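PDB 3CR8: sulfate adenylyltransferase, adenylylsulfate kinase from Thiobacillus denitrificans, which acts as an APS kinase, transferring phosphate from ATP to adenosine 5'-phosphosulfate, and so probably makes activated sulfate. Local coordinates for residues V14-P19 against P55-M60; A24-A29 against G109-I114; S34-W39 against A103-E108; L48-Y53 against A136-H141; I114-D119 against E132-A137. All blocks are in the same frame, centred on the assembly; numbering follows the deposited sequence.

Contact 1 of 5, residues V14-P19 against P55-M60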
# COMPACT_ATOMS: atom_id res chain seq x y z
N VAL A 14 1.14 54.52 7.08
CA VAL A 14 0.11 55.00 8.00
C VAL A 14 -0.15 54.04 9.16
O VAL A 14 -0.03 52.82 9.01
CB VAL A 14 -1.21 55.27 7.28
CG1 VAL A 14 -2.27 55.66 8.29
CG2 VAL A 14 -1.04 56.34 6.18
N ASN A 15 -0.47 54.59 10.32
CA ASN A 15 -0.97 53.82 11.45
C ASN A 15 -1.93 54.66 12.30
O ASN A 15 -1.52 55.53 13.05
CB ASN A 15 0.16 53.27 12.32
CG ASN A 15 -0.35 52.39 13.44
OD1 ASN A 15 -1.51 52.47 13.82
ND2 ASN A 15 0.51 51.53 13.97
N LEU A 16 -3.20 54.38 12.13
CA LEU A 16 -4.27 55.14 12.73
C LEU A 16 -4.53 54.68 14.17
O LEU A 16 -5.58 55.01 14.76
CB LEU A 16 -5.55 54.98 11.87
CG LEU A 16 -5.85 56.14 10.94
CD1 LEU A 16 -4.58 56.67 10.35
CD2 LEU A 16 -6.84 55.73 9.89
N ILE A 17 -3.61 53.92 14.74
CA ILE A 17 -3.80 53.43 16.10
C ILE A 17 -2.65 53.76 17.03
O ILE A 17 -1.63 53.07 17.05
CB ILE A 17 -4.06 51.93 16.13
CG1 ILE A 17 -5.40 51.62 15.49
CG2 ILE A 17 -4.10 51.44 17.54
CD1 ILE A 17 -5.71 50.13 15.41
N ASP A 18 -2.84 54.83 17.79
CA ASP A 18 -1.87 55.33 18.75
C ASP A 18 -2.31 54.86 20.12
O ASP A 18 -3.27 55.38 20.66
CB ASP A 18 -1.85 56.87 18.72
CG ASP A 18 -0.68 57.46 19.50
OD1 ASP A 18 -0.04 56.72 20.30
OD2 ASP A 18 -0.40 58.67 19.30
N PRO A 19 -1.60 53.87 20.69
CA PRO A 19 -1.98 53.34 22.01
C PRO A 19 -1.92 54.39 23.14
O PRO A 19 -2.81 54.41 23.97
CB PRO A 19 -0.98 52.19 22.23
CG PRO A 19 -0.34 51.95 20.89
CD PRO A 19 -0.37 53.26 20.18
N PRO A 55 -1.09 56.51 1.50
CA PRO A 55 -1.08 57.55 2.52
C PRO A 55 -2.43 57.86 3.21
O PRO A 55 -2.44 58.63 4.19
CB PRO A 55 -0.59 58.76 1.72
CG PRO A 55 -1.24 58.59 0.41
CD PRO A 55 -1.35 57.09 0.17
N LEU A 56 -3.53 57.28 2.72
CA LEU A 56 -4.85 57.57 3.28
C LEU A 56 -4.91 57.45 4.81
O LEU A 56 -4.25 56.60 5.43
CB LEU A 56 -5.95 56.71 2.65
CG LEU A 56 -6.22 56.81 1.15
CD1 LEU A 56 -7.72 56.63 0.93
CD2 LEU A 56 -5.74 58.11 0.54
N THR A 57 -5.73 58.31 5.41
CA THR A 57 -5.72 58.46 6.85
C THR A 57 -7.12 58.79 7.35
O THR A 57 -7.29 59.14 8.52
CB THR A 57 -4.67 59.52 7.27
OG1 THR A 57 -4.35 59.34 8.65
CG2 THR A 57 -5.16 60.94 7.03
N GLY A 58 -8.11 58.67 6.45
CA GLY A 58 -9.52 58.79 6.75
C GLY A 58 -10.33 58.46 5.51
O GLY A 58 -9.76 58.40 4.43
N PHE A 59 -11.63 58.25 5.67
CA PHE A 59 -12.50 57.96 4.54
C PHE A 59 -12.73 59.21 3.70
O PHE A 59 -12.95 60.30 4.24
CB PHE A 59 -13.83 57.38 5.01
CG PHE A 59 -13.69 56.07 5.69
CD1 PHE A 59 -13.79 55.97 7.06
CD2 PHE A 59 -13.42 54.93 4.96
CE1 PHE A 59 -13.64 54.75 7.68
CE2 PHE A 59 -13.27 53.71 5.59
CZ PHE A 59 -13.37 53.62 6.94
N MET A 60 -12.67 59.03 2.38
CA MET A 60 -12.82 60.12 1.42
C MET A 60 -14.16 60.80 1.47
O MET A 60 -15.17 60.25 1.93
CB MET A 60 -12.58 59.64 0.01
CG MET A 60 -11.14 59.44 -0.31
SD MET A 60 -10.93 58.63 -1.92
CE MET A 60 -9.15 58.41 -1.90

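Contact 2 of 5, residues A24-A29 against G109-I114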
# COMPACT_ATOMS: atom_id res chain seq x y z
N ALA A 24 -8.19 57.33 26.27
CA ALA A 24 -8.95 58.54 26.00
C ALA A 24 -10.06 58.30 24.96
O ALA A 24 -11.14 58.84 25.09
CB ALA A 24 -8.02 59.65 25.55
N LEU A 25 -9.78 57.48 23.95
CA LEU A 25 -10.78 57.22 22.90
C LEU A 25 -11.90 56.32 23.37
O LEU A 25 -13.07 56.60 23.15
CB LEU A 25 -10.12 56.64 21.65
CG LEU A 25 -9.17 57.57 20.88
CD1 LEU A 25 -8.35 56.80 19.85
CD2 LEU A 25 -9.92 58.72 20.25
N LYS A 26 -11.54 55.21 24.02
CA LYS A 26 -12.56 54.33 24.60
C LYS A 26 -13.44 55.08 25.61
O LYS A 26 -14.60 54.76 25.77
CB LYS A 26 -11.91 53.07 25.21
CG LYS A 26 -11.43 52.07 24.16
CD LYS A 26 -10.87 50.77 24.73
CE LYS A 26 -10.63 49.76 23.59
NZ LYS A 26 -9.92 48.51 23.99
N HIS A 27 -12.88 56.10 26.28
CA HIS A 27 -13.70 56.92 27.18
C HIS A 27 -14.64 57.87 26.41
O HIS A 27 -15.86 57.83 26.61
CB HIS A 27 -12.86 57.67 28.23
CG HIS A 27 -13.69 58.47 29.18
ND1 HIS A 27 -14.47 57.89 30.16
CD2 HIS A 27 -13.92 59.80 29.27
CE1 HIS A 27 -15.12 58.82 30.82
NE2 HIS A 27 -14.81 59.99 30.30
N GLU A 28 -14.07 58.70 25.52
CA GLU A 28 -14.85 59.70 24.77
C GLU A 28 -16.02 59.08 24.05
O GLU A 28 -17.12 59.63 24.04
CB GLU A 28 -14.01 60.47 23.75
CG GLU A 28 -14.85 61.35 22.83
CD GLU A 28 -14.01 62.12 21.83
OE1 GLU A 28 -12.77 61.98 21.85
OE2 GLU A 28 -14.61 62.86 21.03
N ALA A 29 -15.77 57.93 23.45
CA ALA A 29 -16.78 57.21 22.69
C ALA A 29 -18.09 56.99 23.44
O ALA A 29 -19.15 57.26 22.92
CB ALA A 29 -16.20 55.89 22.23
N GLY A 109 -21.08 45.91 18.95
CA GLY A 109 -20.88 47.11 19.76
C GLY A 109 -19.49 47.29 20.34
O GLY A 109 -19.28 48.16 21.19
N TYR A 110 -18.54 46.46 19.90
CA TYR A 110 -17.14 46.61 20.28
C TYR A 110 -16.54 47.81 19.55
O TYR A 110 -16.65 47.95 18.35
CB TYR A 110 -16.36 45.33 20.00
CG TYR A 110 -14.89 45.36 20.38
CD1 TYR A 110 -14.48 45.09 21.67
CD2 TYR A 110 -13.91 45.63 19.44
CE1 TYR A 110 -13.14 45.10 22.02
CE2 TYR A 110 -12.56 45.64 19.77
CZ TYR A 110 -12.18 45.38 21.06
OH TYR A 110 -10.83 45.40 21.38
N MET A 111 -15.91 48.69 20.30
CA MET A 111 -15.48 49.96 19.76
C MET A 111 -14.14 49.86 19.06
O MET A 111 -13.20 49.26 19.61
CB MET A 111 -15.44 50.99 20.90
CG MET A 111 -14.21 51.84 20.95
SD MET A 111 -14.43 53.29 19.98
CE MET A 111 -12.81 54.01 20.24
N LEU A 112 -14.06 50.47 17.87
CA LEU A 112 -12.89 50.39 16.99
C LEU A 112 -12.15 51.72 16.79
O LEU A 112 -10.92 51.80 16.81
CB LEU A 112 -13.29 49.87 15.61
CG LEU A 112 -14.01 48.53 15.54
CD1 LEU A 112 -14.65 48.31 14.19
CD2 LEU A 112 -13.04 47.44 15.86
N ALA A 113 -12.91 52.77 16.56
CA ALA A 113 -12.30 54.05 16.24
C ALA A 113 -13.35 55.14 16.33
O ALA A 113 -14.54 54.84 16.26
CB ALA A 113 -11.71 54.00 14.83
N ILE A 114 -12.92 56.39 16.49
CA ILE A 114 -13.85 57.49 16.27
C ILE A 114 -13.57 58.19 14.92
O ILE A 114 -12.42 58.56 14.58
CB ILE A 114 -14.01 58.47 17.50
CG1 ILE A 114 -12.88 59.48 17.58
CG2 ILE A 114 -14.11 57.72 18.83
CD1 ILE A 114 -12.96 60.59 16.53

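Contact 3 of 5, residues S34-W39 against A103-E108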
# COMPACT_ATOMS: atom_id res chain seq x y z
N SER A 34 -23.17 56.27 17.87
CA SER A 34 -22.37 55.14 17.41
C SER A 34 -22.95 54.42 16.21
O SER A 34 -24.16 54.20 16.14
CB SER A 34 -22.16 54.13 18.53
OG SER A 34 -23.38 53.49 18.84
N LEU A 35 -22.06 54.06 15.29
CA LEU A 35 -22.39 53.22 14.13
C LEU A 35 -21.84 51.79 14.25
O LEU A 35 -20.65 51.60 14.46
CB LEU A 35 -21.86 53.87 12.86
CG LEU A 35 -22.35 53.21 11.58
CD1 LEU A 35 -23.84 53.06 11.58
CD2 LEU A 35 -21.94 54.04 10.42
N ASP A 36 -22.71 50.80 14.12
CA ASP A 36 -22.29 49.40 14.10
C ASP A 36 -22.00 48.99 12.66
O ASP A 36 -22.92 48.92 11.85
CB ASP A 36 -23.36 48.47 14.71
CG ASP A 36 -23.40 48.52 16.22
OD1 ASP A 36 -24.44 48.10 16.78
OD2 ASP A 36 -22.41 48.97 16.84
N LEU A 37 -20.74 48.74 12.34
CA LEU A 37 -20.36 48.42 10.97
C LEU A 37 -20.71 47.00 10.56
O LEU A 37 -20.64 46.07 11.37
CB LEU A 37 -18.87 48.63 10.75
CG LEU A 37 -18.43 49.95 10.13
CD1 LEU A 37 -19.47 51.02 10.38
CD2 LEU A 37 -17.05 50.36 10.65
N ASP A 38 -21.10 46.82 9.29
CA ASP A 38 -21.21 45.47 8.72
C ASP A 38 -19.81 44.89 8.42
O ASP A 38 -18.82 45.60 8.42
CB ASP A 38 -22.16 45.42 7.51
CG ASP A 38 -21.69 46.29 6.34
OD1 ASP A 38 -20.47 46.43 6.13
OD2 ASP A 38 -22.57 46.81 5.61
N TRP A 39 -19.73 43.59 8.19
CA TRP A 39 -18.42 42.96 8.14
C TRP A 39 -17.47 43.52 7.09
O TRP A 39 -16.27 43.64 7.35
CB TRP A 39 -18.52 41.44 8.06
CG TRP A 39 -18.95 40.87 6.76
CD1 TRP A 39 -20.18 40.37 6.45
CD2 TRP A 39 -18.14 40.68 5.59
NE1 TRP A 39 -20.20 39.90 5.15
CE2 TRP A 39 -18.95 40.08 4.61
CE3 TRP A 39 -16.81 40.96 5.27
CZ2 TRP A 39 -18.48 39.78 3.34
CZ3 TRP A 39 -16.35 40.65 4.02
CH2 TRP A 39 -17.19 40.07 3.07
N ALA A 103 -18.64 57.23 16.93
CA ALA A 103 -17.95 56.04 17.38
C ALA A 103 -18.16 54.93 16.36
O ALA A 103 -19.30 54.57 16.05
CB ALA A 103 -18.45 55.62 18.75
N LEU A 104 -17.08 54.40 15.82
CA LEU A 104 -17.16 53.25 14.91
C LEU A 104 -16.94 51.95 15.65
O LEU A 104 -15.95 51.80 16.38
CB LEU A 104 -16.15 53.39 13.77
CG LEU A 104 -16.27 54.69 12.99
CD1 LEU A 104 -15.13 54.84 12.03
CD2 LEU A 104 -17.59 54.73 12.27
N ARG A 105 -17.86 51.01 15.48
CA ARG A 105 -17.86 49.76 16.25
C ARG A 105 -18.22 48.57 15.37
O ARG A 105 -18.93 48.72 14.38
CB ARG A 105 -18.84 49.86 17.41
CG ARG A 105 -18.92 51.25 17.96
CD ARG A 105 -19.62 51.29 19.29
NE ARG A 105 -20.91 50.62 19.24
CZ ARG A 105 -21.90 50.93 20.06
NH1 ARG A 105 -21.72 51.89 20.95
NH2 ARG A 105 -23.05 50.28 19.96
N ASP A 106 -17.72 47.39 15.73
CA ASP A 106 -18.08 46.17 15.02
C ASP A 106 -19.56 45.85 15.19
O ASP A 106 -20.30 46.64 15.77
CB ASP A 106 -17.21 44.99 15.46
CG ASP A 106 -17.51 44.51 16.88
OD1 ASP A 106 -18.52 44.93 17.47
OD2 ASP A 106 -16.71 43.68 17.39
N GLY A 107 -19.99 44.71 14.70
CA GLY A 107 -21.40 44.34 14.82
C GLY A 107 -21.90 44.03 16.23
O GLY A 107 -23.12 43.94 16.45
N GLU A 108 -20.99 43.85 17.19
CA GLU A 108 -21.39 43.51 18.54
C GLU A 108 -21.09 44.68 19.50
O GLU A 108 -20.86 44.48 20.70
CB GLU A 108 -20.70 42.22 19.02
CG GLU A 108 -20.60 41.10 17.99
CD GLU A 108 -21.96 40.61 17.46
OE1 GLU A 108 -22.98 40.76 18.18
OE2 GLU A 108 -22.01 40.06 16.33

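Contact 4 of 5, residues L48-Y53 against A136-H141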
# COMPACT_ATOMS: atom_id res chain seq x y z
N LEU A 48 -7.80 50.57 6.34
CA LEU A 48 -7.41 51.97 6.42
C LEU A 48 -6.65 52.20 7.72
O LEU A 48 -5.57 52.79 7.75
CB LEU A 48 -8.63 52.87 6.35
CG LEU A 48 -8.27 54.32 6.64
CD1 LEU A 48 -7.86 54.98 5.34
CD2 LEU A 48 -9.45 55.02 7.28
N MET A 49 -7.22 51.69 8.79
CA MET A 49 -6.67 51.90 10.12
C MET A 49 -5.24 51.40 10.18
O MET A 49 -4.49 51.76 11.07
CB MET A 49 -7.53 51.16 11.15
CG MET A 49 -7.58 51.81 12.47
SD MET A 49 -9.18 51.57 13.14
CE MET A 49 -9.45 49.81 12.89
N THR A 50 -4.87 50.57 9.22
CA THR A 50 -3.73 49.70 9.41
C THR A 50 -2.59 49.97 8.42
O THR A 50 -1.50 49.44 8.56
CB THR A 50 -4.19 48.22 9.40
OG1 THR A 50 -3.75 47.58 10.59
CG2 THR A 50 -3.68 47.47 8.17
N GLY A 51 -2.84 50.81 7.44
CA GLY A 51 -1.77 51.24 6.56
C GLY A 51 -1.80 50.59 5.19
O GLY A 51 -0.98 50.90 4.34
N ALA A 52 -2.74 49.69 4.96
CA ALA A 52 -2.85 49.04 3.66
C ALA A 52 -3.12 50.07 2.55
O ALA A 52 -2.89 49.80 1.37
CB ALA A 52 -3.94 47.96 3.68
N TYR A 53 -3.61 51.25 2.95
CA TYR A 53 -4.00 52.29 2.02
C TYR A 53 -3.20 53.57 2.20
O TYR A 53 -3.65 54.62 1.76
CB TYR A 53 -5.47 52.67 2.18
CG TYR A 53 -6.48 51.59 1.87
CD1 TYR A 53 -6.26 50.69 0.86
CD2 TYR A 53 -7.68 51.50 2.58
CE1 TYR A 53 -7.20 49.71 0.58
CE2 TYR A 53 -8.60 50.52 2.30
CZ TYR A 53 -8.36 49.64 1.32
OH TYR A 53 -9.27 48.68 1.02
N ALA A 136 -8.79 52.91 18.09
CA ALA A 136 -8.52 52.36 19.41
C ALA A 136 -8.13 50.88 19.32
O ALA A 136 -7.11 50.47 19.85
CB ALA A 136 -9.76 52.50 20.29
N ALA A 137 -8.98 50.11 18.64
CA ALA A 137 -8.82 48.68 18.47
C ALA A 137 -9.09 48.25 17.04
O ALA A 137 -9.80 48.94 16.31
CB ALA A 137 -9.77 47.96 19.38
N LEU A 138 -8.51 47.11 16.64
CA LEU A 138 -8.84 46.49 15.36
C LEU A 138 -9.97 45.48 15.53
O LEU A 138 -10.17 44.91 16.60
CB LEU A 138 -7.63 45.76 14.77
CG LEU A 138 -6.24 46.36 14.87
CD1 LEU A 138 -5.75 46.37 16.34
CD2 LEU A 138 -5.33 45.53 14.03
N PRO A 139 -10.71 45.23 14.44
CA PRO A 139 -11.73 44.18 14.51
C PRO A 139 -11.21 42.92 15.18
O PRO A 139 -10.12 42.45 14.85
CB PRO A 139 -12.04 43.91 13.04
CG PRO A 139 -11.80 45.24 12.39
CD PRO A 139 -10.65 45.85 13.11
N PRO A 140 -11.97 42.38 16.15
CA PRO A 140 -11.49 41.17 16.83
C PRO A 140 -11.40 40.00 15.85
O PRO A 140 -12.33 39.75 15.09
CB PRO A 140 -12.57 40.92 17.89
CG PRO A 140 -13.34 42.19 17.99
CD PRO A 140 -13.30 42.77 16.61
N HIS A 141 -10.27 39.32 15.87
CA HIS A 141 -10.05 38.17 15.00
C HIS A 141 -9.47 37.04 15.83
O HIS A 141 -8.26 36.91 15.94
CB HIS A 141 -9.03 38.50 13.91
CG HIS A 141 -9.54 39.43 12.84
ND1 HIS A 141 -10.70 39.20 12.14
CD2 HIS A 141 -9.00 40.56 12.32
CE1 HIS A 141 -10.88 40.17 11.26
NE2 HIS A 141 -9.86 41.01 11.35

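Contact 5 of 5, residues I114-D119 against E132-A137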
# COMPACT_ATOMS: atom_id res chain seq x y z
N ILE A 114 -12.92 56.39 16.49
CA ILE A 114 -13.85 57.49 16.27
C ILE A 114 -13.57 58.19 14.92
O ILE A 114 -12.42 58.56 14.58
CB ILE A 114 -14.01 58.47 17.50
CG1 ILE A 114 -12.88 59.48 17.58
CG2 ILE A 114 -14.11 57.72 18.83
CD1 ILE A 114 -12.96 60.59 16.53
N LEU A 115 -14.64 58.33 14.14
CA LEU A 115 -14.63 59.08 12.90
C LEU A 115 -15.01 60.53 13.17
O LEU A 115 -16.02 60.81 13.81
CB LEU A 115 -15.63 58.46 11.92
CG LEU A 115 -15.90 59.22 10.63
CD1 LEU A 115 -14.61 59.46 9.90
CD2 LEU A 115 -16.88 58.50 9.75
N THR A 116 -14.18 61.44 12.70
CA THR A 116 -14.48 62.85 12.81
C THR A 116 -15.11 63.28 11.47
O THR A 116 -14.41 63.40 10.47
CB THR A 116 -13.18 63.65 13.16
OG1 THR A 116 -12.41 62.94 14.14
CG2 THR A 116 -13.48 65.04 13.68
N LEU A 117 -16.43 63.49 11.45
CA LEU A 117 -17.15 63.71 10.19
C LEU A 117 -16.71 64.91 9.32
O LEU A 117 -16.79 66.06 9.74
CB LEU A 117 -18.65 63.79 10.47
CG LEU A 117 -19.26 62.47 10.91
CD1 LEU A 117 -20.79 62.50 11.02
CD2 LEU A 117 -18.84 61.40 9.94
N SER A 118 -16.23 64.62 8.10
CA SER A 118 -15.97 65.62 7.05
C SER A 118 -17.22 65.90 6.21
O SER A 118 -17.52 67.05 5.91
CB SER A 118 -14.93 65.12 6.05
OG SER A 118 -13.62 65.23 6.53
N ASP A 119 -17.91 64.83 5.82
CA ASP A 119 -19.02 64.92 4.88
C ASP A 119 -19.97 63.76 5.15
O ASP A 119 -19.54 62.70 5.58
CB ASP A 119 -18.47 64.83 3.46
CG ASP A 119 -19.47 65.28 2.41
OD1 ASP A 119 -20.68 65.41 2.73
OD2 ASP A 119 -19.02 65.49 1.26
N GLU A 132 -11.35 62.15 8.99
CA GLU A 132 -10.19 61.55 9.62
C GLU A 132 -10.60 60.49 10.62
O GLU A 132 -11.68 60.56 11.21
CB GLU A 132 -9.36 62.62 10.30
CG GLU A 132 -8.81 63.63 9.34
CD GLU A 132 -7.91 63.01 8.33
OE1 GLU A 132 -7.06 62.18 8.71
OE2 GLU A 132 -8.04 63.33 7.13
N VAL A 133 -9.75 59.50 10.81
CA VAL A 133 -10.10 58.39 11.68
C VAL A 133 -9.07 58.28 12.79
O VAL A 133 -7.88 58.45 12.53
CB VAL A 133 -10.17 57.05 10.89
CG1 VAL A 133 -10.37 55.89 11.84
CG2 VAL A 133 -11.29 57.11 9.88
N GLU A 134 -9.52 58.04 14.02
CA GLU A 134 -8.61 57.76 15.13
C GLU A 134 -8.99 56.42 15.71
O GLU A 134 -10.10 56.26 16.22
CB GLU A 134 -8.68 58.83 16.24
CG GLU A 134 -8.10 60.19 15.88
CD GLU A 134 -8.60 61.31 16.79
OE1 GLU A 134 -9.82 61.39 17.06
OE2 GLU A 134 -7.79 62.15 17.23
N GLY A 135 -8.07 55.47 15.62
CA GLY A 135 -8.34 54.11 16.05
C GLY A 135 -7.93 53.70 17.46
O GLY A 135 -6.86 54.08 17.96
N ALA A 136 -8.79 52.91 18.09
CA ALA A 136 -8.52 52.36 19.41
C ALA A 136 -8.13 50.88 19.32
O ALA A 136 -7.11 50.47 19.85
CB ALA A 136 -9.76 52.50 20.29
N ALA A 137 -8.98 50.11 18.64
CA ALA A 137 -8.82 48.68 18.47
C ALA A 137 -9.09 48.25 17.04
O ALA A 137 -9.80 48.94 16.31
CB ALA A 137 -9.77 47.96 19.38

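Contact 1 of 5, residues V14-P19 against P55-M60
Val14 opens the contact by directing its side chain at the turn that leads into strand 58-59. Its methyl Val14 CG2 meets two successive backbone carbonyls, lying 3.3 Å from Pro55 O and equally 3.3 Å from Leu56 O. Anti to the backbone N (chi1 176°), Val14 CG1 is swung toward the next residue of the turn and comes 4.2 Å from Thr57 OG1. Asn15 turns its side chain away and works within its own segment: Asn15 OD1 accepts from Ile17 N at 2.7 Å, an Asx turn that ties the backbone around Leu16. Leu16 then points back to the partner segment, and its side chain crosses that of Thr57 at about a right angle. The two branches divide the work, Leu16 CD1 lying 3.2 Å from Thr57 OG1 while Leu16 CD2 rests 3.7 Å from Thr57 O. No hydrogen bond joins the two segments, which meet through methyl groups set against carbonyl and hydroxyl oxygens. An alanine at Leu16 is likely to open a gap beside Thr57, since both branches that touch its hydroxyl and carbonyl oxygens would be gone. Around this surface contact of the PUA-like region, the backbone of Leu16 hydrogen-bonds to Met49 in helix 39-50 and to Gly135 in strand 126-135, and its side chain also packs on Leu48 and Val133. Strand 58-59 pairs antiparallel with strand 126-135, so the N-terminal loop is lodged between a helix end and the sheet.

Contact 2 of 5, residues A24-A29 against G109-I114
Leu25 O, in the middle of helix 22-30, is approached by two groups: Ala29 N donates a helical hydrogen bond to it at 3.0 Å, and the methyl CE of Met111 sits 3.9 Å from it. Met111 CE also lies 4.0 Å from Leu25 CB, while the thioether sulfur behind it packs on the next turn, with Met111 SD 3.9 Å from Ala29 CB. A bend at chi2 (89°), followed by an extended last torsion, lays the end of the methionine along the helix surface between these two residues. Ile114 supplies the second strand residue of the interface. Ile114 CG1, placed between the backbone N and the carbonyl carbon, meets Leu25 CD2 at 4.1 Å, the two side chains crossing at about a right angle, and Ile114 CG2 stands 4.4 Å from Ala29 CB. At the Lys26 end the contact is polar but looser: the extended Lys26 brings NZ to 4.2 Å from Tyr110 OH, too far for a hydrogen bond. Met111 and Ile114 can both face the helix although three positions apart because a classic beta bulge sets two residues, Leu112 and Ala113, against the single Leu104 of strand 101-105. Those two residues direct their side chains away from helix 22-30: Leu112 touches Leu45 and Ala113 touches Met49, both of helix 39-50. Helix 22-30 runs across strand 111-117 almost perpendicularly, with the short segment axes 8.8 Å apart and 89° between their directions. The strand is thus sandwiched between two helices, and Glu28 adds a salt bridge to Arg101 on strand 101-105.

Contact 3 of 5, residues S34-W39 against A103-E108
Leu35 lies alongside Leu104 in a tightly joined parallel strand pair, whereas the Asp36 and Arg105 side chains meet on the more exposed face. The backbone bonds alternate as parallel pairing requires: Leu35 N donates to Ala103 O at 2.9 Å, Arg105 N to Leu35 O at 3.0 Å, and Leu37 N to Arg105 O at 2.7 Å, the last nearly straight at 174°. On the buried face Leu104 receives both neighbours, with Leu35 CB 4.4 Å from its CD2 and Leu37 CD2 the same 4.4 Å from its CB.

The other face is looser and charged. Arg105, bent at chi3 (-52°), turns its guanidinium back over strand 34-36, so that Ser34 OG lies over one face of the guanidinium, off its centre and without a hydrogen bond. At the edge, Asp36 OD2 forms a salt bridge with Arg105 NE at 3.3 Å and takes a weak bond from Arg105 NH2, the carboxylate and guanidinium planes standing 39° apart. A leucine in place of Arg105 would probably leave Asp36 without its cationic mate and uncover Ser34.

Beyond the strands, Asp106 OD1 accepts from Glu108 N in an Asx turn. Since Asp36 OD2 also lies 3.3 Å from another acceptor, Asp106 O, the arginine charge probably offsets the crowding of negative oxygens there, while main-chain bonds and leucines hold the strands together.

Contact 4 of 5, residues L48-Y53 against A136-H141
The C-terminal turn of helix 39-50, which ends in a Schellman motif, presents Met49 to the Ala137-Pro139 part of the loop that follows strand 126-135. Gly51 is the residue that leaves the helical conformation; its phi of 105° would press a side chain against the preceding carbonyl oxygen, so glycine suits the position. From the turn just before it, Met49 reaches across through a side chain bent at both chi2 and chi3, and the bends deliver the CE methyl to the loop backbone. Met49 CE lies 3.5 Å from Ala137 O and 4.2 Å from Leu138 CA, and Met49 SD stays a little behind, 4.2 Å from the same oxygen. Met49 CE and Pro139 CD meet tip to tip, at 4.1 Å. One methyl therefore touches three consecutive loop residues. Thr50 adds a lighter touch farther out, Thr50 OG1 lying 4.3 Å from Leu138 CD2.

No hydrogen bond spans the two segments, and the helix end meets the loop by apolar packing and by methyl contact with a carbonyl oxygen. Polar bonds of the same loop lie nearby: His141 NE2 bonds to Glu46 OE1, and the backbone of Ala136 and Ala137 to Leu112. Reversal at a positive-phi glycine, with two bonds back into the last turn, is the signature of the Schellman helix stop, here packed against the loop that leaves the sheet.

Contact 5 of 5, residues I114-D119 against E132-A137
The Glu134 carboxylate, the flat group that reaches across this strand pair, meets Ile114 at one of its oxygens: Ile114 CD1 is 3.3 Å and CG1 3.6 Å from Glu134 OE1. The two side chains lie side by side and point the same way, the glutamate chain extended beyond CG. Thr116 crosses it obliquely, with Thr116 OG1 4.2 Å from Glu134 OE1, too far for a hydrogen bond. The charge is met from elsewhere, since OE1 forms a salt bridge to Arg101 on strand 101-105 and OE2 another to Lys21.

Behind these side chains the strands run antiparallel, their short axes 5.0 Å apart. Ile114 and Glu134 form a hydrogen-bonded pair: Ile114 N donates to Glu134 O at 2.8 Å, and Glu134 N returns a bond to Ile114 O at 3.0 Å. Farther along, Thr116 N meets Glu132 O at 3.0 Å in an almost straight bond (175°). Leu115 and Val133, a non-hydrogen-bonded pair, turn to the other face, where Leu115 CD1 touches Val133 CG2 at 4.1 Å.

The pair presents two chemically different faces. Leucine and valine occupy the buried one; on the other, a glutamate shared by two basic residues lies along an isoleucine, and these opposite charges would be expected to favour the ionised carboxylate.

From the N terminus, contact 1 closes the first loop, fastening residues 14-19 to the turn before strand 58-59. Contact 2 closes a longer one, from helix 22-30 to strand 111-117, and contact 3 falls within it, pairing strands 34-36 and 101-105. Contact 4 runs from the end of helix 39-50 to the loop after strand 126-135 and crosses contacts 1, 2 and 3; contact 1 crosses 2 and 3. Contact 5, in series after contacts 1, 2 and 3, pairs strands 111-117 and 126-135 across a short interval and overlaps contact 4 at its end. Contacts 2 and 5 share Ile114. Together the five contacts bind helices 22-30 and 39-50 and the N-terminal loop to one mixed sheet.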